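Local coordinates for transcriptional regulators (LACI-FAMILY TRANSCRIPTIONAL REGULATORY PROTEIN) (Corynebacterium glutamicum, PDB 3GYB), which probably acts as a LacI-family DNA-binding transcription regulator, whose periplasmic-binding-protein-like part here holds a magnesium ion, at residues A[29-34]-A[241-246]; A[198-201]-A[205-208]. All coordinates share one frame; numbering follows the deposited sequence.

Contact 1 (A[29-34]-A[241-246]); sequences DVLTPK and LLLSML
L31 and L243 mark the nearest backbone approach between the end of helix 21-31 and the last turns of helix 231-246, their CA atoms 8.1 Å apart. Residues 32-34 form a short 3-10 segment, in which K34 N bonds to L31 O, while residues 241-246 stay helical. All three contacts are made to the side chain of L243. L31 and L243 run antiparallel side by side, and CD2 of L31 lies 3.6 Å from both CG and CD2 of L243. On the side of CD1, V30 comes in with CG1, 3.9 Å from CD1 of L243; this branch stands anti to the backbone N of V30 (chi1 176°). K34 contributes only its aliphatic chain: both CD and CE of K34 lie 3.6 Å from CD1 of L243, and the bend about the bond between them (chi4 -64°) sets the direction of NZ. Y36 also packs on L243, and V30 meets Y236, A239 and L240, earlier on helix 231-246. The contact is thus wholly apolar, joining two helices of one lobe through aliphatic carbons, with the lysine methylenes shielding the leucine at an exposed margin and no polar pairing to fix the register.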
loop_
_atom_site.group_PDB
_atom_site.type_symbol
_atom_site.label_atom_id
_atom_site.label_comp_id
_atom_site.label_asym_id
_atom_site.label_seq_id
_atom_site.Cartn_x
_atom_site.Cartn_y
_atom_site.Cartn_z
ATOM N N ASP A 29 -12.022 12.571 7.115
ATOM C CA ASP A 29 -12.856 12.694 8.306
ATOM C C ASP A 29 -13.212 14.143 8.608
ATOM O O ASP A 29 -14.277 14.429 9.152
ATOM C CB ASP A 29 -12.153 12.085 9.523
ATOM C CG ASP A 29 -11.995 10.585 9.415
ATOM O OD1 ASP A 29 -12.803 9.952 8.702
ATOM O OD2 ASP A 29 -11.073 10.036 10.056
ATOM N N VAL A 30 -12.313 15.052 8.258
ATOM C CA VAL A 30 -12.538 16.474 8.497
ATOM C C VAL A 30 -13.290 17.146 7.354
ATOM O O VAL A 30 -14.204 17.937 7.585
ATOM C CB VAL A 30 -11.196 17.227 8.701
ATOM C CG1 VAL A 30 -11.451 18.724 8.853
ATOM C CG2 VAL A 30 -10.484 16.698 9.937
ATOM N N LEU A 31 -12.918 16.818 6.120
ATOM C CA LEU A 31 -13.536 17.446 4.954
ATOM C C LEU A 31 -14.872 16.916 4.434
ATOM O O LEU A 31 -15.746 17.707 4.081
ATOM C CB LEU A 31 -12.532 17.466 3.797
ATOM C CG LEU A 31 -11.235 18.227 4.075
ATOM C CD1 LEU A 31 -10.272 18.058 2.909
ATOM C CD2 LEU A 31 -11.552 19.697 4.306
ATOM N N THR A 32 -15.046 15.598 4.381
ATOM C CA THR A 32 -16.288 15.052 3.841
ATOM C C THR A 32 -17.563 15.389 4.615
ATOM O O THR A 32 -18.621 15.565 4.013
ATOM C CB THR A 32 -16.186 13.521 3.622
ATOM O OG1 THR A 32 -15.903 12.860 4.861
ATOM C CG2 THR A 32 -15.075 13.214 2.623
ATOM N N PRO A 33 -17.488 15.484 5.951
ATOM C CA PRO A 33 -18.714 15.817 6.685
ATOM C C PRO A 33 -19.215 17.209 6.292
ATOM O O PRO A 33 -20.387 17.540 6.482
ATOM C CB PRO A 33 -18.266 15.763 8.143
ATOM C CG PRO A 33 -17.200 14.721 8.124
ATOM C CD PRO A 33 -16.417 15.088 6.883
ATOM N N LYS A 34 -18.315 18.014 5.737
ATOM C CA LYS A 34 -18.646 19.372 5.325
ATOM C C LYS A 34 -19.096 19.477 3.870
ATOM O O LYS A 34 -19.302 20.577 3.359
ATOM C CB LYS A 34 -17.451 20.296 5.566
ATOM C CG LYS A 34 -17.125 20.506 7.035
ATOM C CD LYS A 34 -15.886 21.369 7.205
ATOM C CE LYS A 34 -15.626 21.683 8.669
ATOM N NZ LYS A 34 -16.723 22.498 9.267
ATOM N N LEU A 241 -6.368 23.625 8.053
ATOM C CA LEU A 241 -5.660 24.751 7.444
ATOM C C LEU A 241 -6.257 25.116 6.088
ATOM O O LEU A 241 -6.463 26.292 5.787
ATOM C CB LEU A 241 -4.167 24.429 7.289
ATOM C CG LEU A 241 -3.277 25.556 6.749
ATOM C CD1 LEU A 241 -3.308 26.733 7.710
ATOM C CD2 LEU A 241 -1.843 25.061 6.568
ATOM N N LEU A 242 -6.533 24.111 5.263
ATOM C CA LEU A 242 -7.115 24.369 3.955
ATOM C C LEU A 242 -8.492 25.009 4.109
ATOM O O LEU A 242 -8.825 25.950 3.394
ATOM C CB LEU A 242 -7.236 23.072 3.154
ATOM C CG LEU A 242 -7.774 23.224 1.729
ATOM C CD1 LEU A 242 -6.845 24.113 0.914
ATOM C CD2 LEU A 242 -7.889 21.858 1.085
ATOM N N LEU A 243 -9.288 24.492 5.044
ATOM C CA LEU A 243 -10.623 25.033 5.282
ATOM C C LEU A 243 -10.554 26.506 5.664
ATOM O O LEU A 243 -11.419 27.293 5.274
ATOM C CB LEU A 243 -11.335 24.252 6.389
ATOM C CG LEU A 243 -11.870 22.860 6.043
ATOM C CD1 LEU A 243 -12.382 22.192 7.305
ATOM C CD2 LEU A 243 -12.985 22.974 5.007
ATOM N N SER A 244 -9.526 26.881 6.418
ATOM C CA SER A 244 -9.380 28.274 6.844
ATOM C C SER A 244 -9.116 29.173 5.642
ATOM O O SER A 244 -9.445 30.360 5.668
ATOM C CB SER A 244 -8.259 28.417 7.879
ATOM O OG SER A 244 -6.980 28.294 7.282
HETATM N N MSE A 245 -8.515 28.616 4.594
HETATM C CA MSE A 245 -8.246 29.382 3.378
HETATM C C MSE A 245 -9.492 29.432 2.494
HETATM O O MSE A 245 -9.785 30.456 1.878
HETATM C CB MSE A 245 -7.104 28.754 2.574
HETATM C CG MSE A 245 -5.773 28.678 3.284
HETATM SE SE MSE A 245 -4.505 27.659 2.236
HETATM C CE MSE A 245 -2.960 27.931 3.341
ATOM N N LEU A 246 -10.220 28.322 2.433
ATOM C CA LEU A 246 -11.435 28.228 1.628
ATOM C C LEU A 246 -12.558 29.113 2.164
ATOM O O LEU A 246 -13.420 29.570 1.408
ATOM C CB LEU A 246 -11.912 26.773 1.562
ATOM C CG LEU A 246 -10.949 25.820 0.847
ATOM C CD1 LEU A 246 -11.422 24.374 0.973
ATOM C CD2 LEU A 246 -10.845 26.224 -0.620
#

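Contact 2 (A[198-201]-A[205-208]); sequences LGLR and DLSI
Three hydrogen bonds join R201 to D205 and L206 where the chain turns from helix 185-198 into strand 207-211. Two of them converge on the carbonyl oxygen of R201. L206 N reaches R201 O at 3.1 Å, nearly in line with the C=O bond (165° at the oxygen), whereas D205 N, 2.8 Å from R201 O, stands above the carbonyl plane. The third runs the other way: R201 N donates to OD2 of D205 at 2.9 Å, and with an N-H...O angle of 167° it is close to straight. The carboxylate receives it on its anti side, 23° out of plane. CG of D205 lies beside its own backbone N, which folds the carboxylate back over R201.

Charge plays a lesser part. The guanidinium and carboxylate planes are nearly perpendicular, and NE of R201 stays 5.7 Å from OD2 of D205, too far for a salt bridge; the arginine instead lays CB 3.5 Å from OD2 of D205.

Apolar contact is light. CD1 of L200 faces CD2 of L206 at 4.3 Å, and both leucines also pack on L171 of helix 160-173. Before them G199, with positive phi, ends helix 185-198 in a Schellman motif.

Both polar backbone atoms of R201 are therefore engaged by the D205-L206 end of the turn, so a connection at the protein surface is held mainly by backbone-directed bonds, with D205 supplying the side-chain acceptor, while the leucines beneath tie it to the neighbouring helix.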
loop_
_atom_site.group_PDB
_atom_site.type_symbol
_atom_site.label_atom_id
_atom_site.label_comp_id
_atom_site.label_asym_id
_atom_site.label_seq_id
_atom_site.Cartn_x
_atom_site.Cartn_y
_atom_site.Cartn_z
ATOM N N LEU A 198 19.872 -12.950 3.447
ATOM C CA LEU A 198 21.197 -13.152 4.023
ATOM C C LEU A 198 21.228 -14.146 5.180
ATOM O O LEU A 198 22.299 -14.511 5.659
ATOM C CB LEU A 198 21.764 -11.809 4.491
ATOM C CG LEU A 198 22.216 -10.868 3.374
ATOM C CD1 LEU A 198 22.494 -9.482 3.937
ATOM C CD2 LEU A 198 23.457 -11.451 2.703
ATOM N N GLY A 199 20.058 -14.584 5.625
ATOM C CA GLY A 199 20.003 -15.528 6.729
ATOM C C GLY A 199 20.229 -14.844 8.066
ATOM O O GLY A 199 20.614 -15.480 9.050
ATOM N N LEU A 200 20.007 -13.535 8.105
ATOM C CA LEU A 200 20.172 -12.776 9.334
ATOM C C LEU A 200 18.832 -12.683 10.043
ATOM O O LEU A 200 17.833 -12.288 9.441
ATOM C CB LEU A 200 20.669 -11.361 9.031
ATOM C CG LEU A 200 22.045 -11.220 8.378
ATOM C CD1 LEU A 200 22.240 -9.778 7.927
ATOM C CD2 LEU A 200 23.131 -11.629 9.364
ATOM N N ARG A 201 18.803 -13.051 11.316
ATOM C CA ARG A 201 17.564 -12.973 12.067
ATOM C C ARG A 201 17.329 -11.539 12.509
ATOM O O ARG A 201 18.257 -10.845 12.914
ATOM C CB ARG A 201 17.623 -13.877 13.299
ATOM C CG ARG A 201 17.803 -15.351 12.979
ATOM C CD ARG A 201 17.677 -16.181 14.243
ATOM N NE ARG A 201 16.339 -16.076 14.816
ATOM C CZ ARG A 201 15.979 -16.613 15.978
ATOM N NH1 ARG A 201 16.861 -17.297 16.695
ATOM N NH2 ARG A 201 14.738 -16.465 16.424
ATOM N N ASP A 205 19.994 -10.829 15.066
ATOM C CA ASP A 205 21.276 -10.502 14.447
ATOM C C ASP A 205 21.351 -9.056 13.975
ATOM O O ASP A 205 22.380 -8.395 14.122
ATOM C CB ASP A 205 21.549 -11.410 13.245
ATOM C CG ASP A 205 21.658 -12.869 13.628
ATOM O OD1 ASP A 205 22.296 -13.166 14.658
ATOM O OD2 ASP A 205 21.116 -13.715 12.893
ATOM N N LEU A 206 20.251 -8.564 13.420
ATOM C CA LEU A 206 20.213 -7.208 12.881
ATOM C C LEU A 206 18.965 -6.453 13.319
ATOM O O LEU A 206 17.863 -6.992 13.245
ATOM C CB LEU A 206 20.248 -7.286 11.351
ATOM C CG LEU A 206 20.134 -5.992 10.537
ATOM C CD1 LEU A 206 21.431 -5.207 10.650
ATOM C CD2 LEU A 206 19.859 -6.327 9.083
ATOM N N SER A 207 19.139 -5.216 13.783
ATOM C CA SER A 207 18.004 -4.388 14.190
ATOM C C SER A 207 17.632 -3.462 13.039
ATOM O O SER A 207 18.510 -2.951 12.343
ATOM C CB SER A 207 18.348 -3.535 15.417
ATOM O OG SER A 207 18.283 -4.299 16.613
ATOM N N ILE A 208 16.333 -3.262 12.831
ATOM C CA ILE A 208 15.858 -2.379 11.772
ATOM C C ILE A 208 14.716 -1.503 12.273
ATOM O O ILE A 208 13.754 -1.995 12.858
ATOM C CB ILE A 208 15.341 -3.175 10.542
ATOM C CG1 ILE A 208 16.504 -3.906 9.863
ATOM C CG2 ILE A 208 14.671 -2.224 9.551
ATOM C CD1 ILE A 208 16.077 -4.832 8.728
#

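How the contacts relate
Contacts 1 and 2 lie on opposite sides of the chain's centre, their own centres 45 Å apart and their nearest atoms about 28 Å apart. Along the chain, contact 2 is nested within the loop closed by contact 1, whose segments are separated by 206 residues. Contact 1 packs helix 21-31 against helix 231-246 beside strands 7-12 and 82-85; contact 2 lies in the connection from helix 185-198 to strand 207-211, which neighbours strands 179-182 and 226-228. The chain thus visits the far end of the molecule and returns, consistent with the two-lobed periplasmic-binding-protein fold. Neither contact lies at the magnesium site formed by D212, D229 and S231.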